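Local coordinates for protein smoothened (PDB 5KZZ) that probably acts as a Frizzled-family, G protein-coupled-receptor-like transducer of Hedgehog signals, this chain being its extracellular cysteine-rich domain, captured here without sterol, at residues A[49-54]-A[74-79]. Numbering follows the deposited sequence.
Sequences HDKLSL and AVYMPK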
# COMPACT_ATOMS: atom_id res chain seq x y z
N HIS A 49 -11.45 -0.63 -2.68
CA HIS A 49 -11.91 -1.96 -2.33
C HIS A 49 -11.99 -2.83 -3.58
O HIS A 49 -11.61 -4.01 -3.58
CB HIS A 49 -13.26 -1.86 -1.64
CG HIS A 49 -13.69 -3.12 -0.96
ND1 HIS A 49 -13.04 -3.65 0.13
CD2 HIS A 49 -14.72 -3.96 -1.23
CE1 HIS A 49 -13.66 -4.76 0.52
NE2 HIS A 49 -14.69 -4.96 -0.29
N ASP A 50 -12.48 -2.25 -4.67
CA ASP A 50 -12.59 -3.00 -5.92
C ASP A 50 -11.21 -3.33 -6.50
O ASP A 50 -11.01 -4.43 -7.03
CB ASP A 50 -13.44 -2.22 -6.93
CG ASP A 50 -14.90 -2.11 -6.51
OD1 ASP A 50 -15.38 -2.89 -5.65
OD2 ASP A 50 -15.59 -1.23 -7.05
N LYS A 51 -10.26 -2.39 -6.41
CA LYS A 51 -8.91 -2.64 -6.91
C LYS A 51 -8.24 -3.74 -6.09
O LYS A 51 -7.54 -4.58 -6.64
CB LYS A 51 -8.06 -1.37 -6.87
CG LYS A 51 -8.58 -0.21 -7.71
CD LYS A 51 -8.60 -0.54 -9.19
CE LYS A 51 -8.90 0.70 -10.04
NZ LYS A 51 -9.08 0.35 -11.48
N LEU A 52 -8.44 -3.73 -4.78
CA LEU A 52 -7.85 -4.78 -3.96
C LEU A 52 -8.44 -6.15 -4.29
O LEU A 52 -7.71 -7.15 -4.27
CB LEU A 52 -8.02 -4.44 -2.48
CG LEU A 52 -7.11 -3.29 -2.00
CD1 LEU A 52 -7.50 -2.88 -0.57
CD2 LEU A 52 -5.63 -3.69 -2.07
N SER A 53 -9.73 -6.21 -4.63
CA SER A 53 -10.34 -7.46 -5.05
C SER A 53 -9.65 -7.97 -6.32
O SER A 53 -9.39 -9.16 -6.46
CB SER A 53 -11.84 -7.28 -5.29
OG SER A 53 -12.41 -8.47 -5.78
N LEU A 54 -9.35 -7.06 -7.25
CA LEU A 54 -8.64 -7.45 -8.46
C LEU A 54 -7.21 -7.94 -8.15
O LEU A 54 -6.76 -8.96 -8.68
CB LEU A 54 -8.59 -6.28 -9.45
CG LEU A 54 -9.93 -5.90 -10.09
CD1 LEU A 54 -9.77 -4.64 -10.92
CD2 LEU A 54 -10.46 -7.04 -10.92
N ALA A 74 -0.35 -0.74 2.47
CA ALA A 74 0.30 0.53 2.74
C ALA A 74 0.03 1.57 1.65
O ALA A 74 0.11 2.76 1.91
CB ALA A 74 1.80 0.32 2.92
N VAL A 75 -0.27 1.13 0.43
CA VAL A 75 -0.60 2.02 -0.67
C VAL A 75 -2.09 2.34 -0.71
O VAL A 75 -2.48 3.50 -0.86
CB VAL A 75 -0.15 1.38 -2.01
CG1 VAL A 75 -0.74 2.10 -3.23
CG2 VAL A 75 1.37 1.32 -2.09
N TYR A 76 -2.92 1.31 -0.59
CA TYR A 76 -4.35 1.44 -0.83
C TYR A 76 -5.14 1.80 0.41
O TYR A 76 -6.13 2.52 0.30
CB TYR A 76 -4.91 0.14 -1.41
CG TYR A 76 -4.61 -0.03 -2.88
CD1 TYR A 76 -5.43 0.55 -3.85
CD2 TYR A 76 -3.50 -0.75 -3.31
CE1 TYR A 76 -5.16 0.40 -5.19
CE2 TYR A 76 -3.23 -0.90 -4.68
CZ TYR A 76 -4.07 -0.33 -5.62
OH TYR A 76 -3.81 -0.49 -6.96
N MET A 77 -4.73 1.29 1.58
CA MET A 77 -5.45 1.55 2.83
C MET A 77 -4.48 2.04 3.90
O MET A 77 -4.43 1.48 4.99
CB MET A 77 -6.18 0.29 3.31
CG MET A 77 -7.28 -0.15 2.34
SD MET A 77 -8.14 -1.69 2.77
CE MET A 77 -9.25 -1.13 4.06
N PRO A 78 -3.72 3.11 3.59
CA PRO A 78 -2.68 3.57 4.52
C PRO A 78 -3.25 4.21 5.77
O PRO A 78 -4.39 4.69 5.79
CB PRO A 78 -1.92 4.61 3.69
CG PRO A 78 -3.03 5.19 2.84
CD PRO A 78 -3.77 3.97 2.39
N LYS A 79 -2.44 4.25 6.81
CA LYS A 79 -2.79 4.96 8.02
C LYS A 79 -2.72 6.47 7.84
O LYS A 79 -1.72 7.00 7.34
CB LYS A 79 -1.87 4.53 9.16
CG LYS A 79 -2.16 5.23 10.48
CD LYS A 79 -1.26 4.72 11.59
CE LYS A 79 -1.51 5.48 12.88
NZ LYS A 79 -0.62 5.03 14.00
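Leu52 reaches across from helix 45-55 and spreads its two methyls over neighbouring residues at the end of helix 62-76. Its CD2 lies 3.8 Å from CD2 of Tyr76, near the root of the ring, and the two side chains run past each other in opposite directions. The other branch turns to the thioether: CD1 of Leu52 is 3.6 Å from SD of Met77. A forked side chain suits this place because one residue can serve both partners, and the torsion that sets CG anti to the carbonyl carbon (chi1 -73°) sends the fork toward them. Lys51, the preceding residue of the same helix, adds its CB, 3.8 Å from CE1 of Tyr76. Here the aliphatic base of the lysine does the packing, while in the conformer described the rest of the chain leads away from residues 74-79.

Beyond this apolar shell, the tyrosine is fixed at its far end. Its OH is hydrogen-bonded to Asp41 and to the indole NE1 of Trp55, so the hydroxyl of this buried tyrosine is satisfied by two partners, and the Trp55 ring meets it at a steep angle. Met77 is the first residue to leave helical geometry; its flexible chain lies against Val48 and, like Leu52, against Cys24 of the Cys24-Cys73 disulfide. The carbonyl oxygen of Met77 accepts a hydrogen bond from Tyr31 OH.

The contact thus joins helix 45-55 to the C-terminal end of helix 62-76 and the residue after it, in the Frizzled-type cysteine-rich fold, through a small, largely buried apolar patch beside a disulfide. Between the two segments cohesion rests on shape and dispersion; the directional bonds that orient the tyrosine come from Asp41, outside both helices, and from Trp55, which ends helix 45-55 and so still links the two helices.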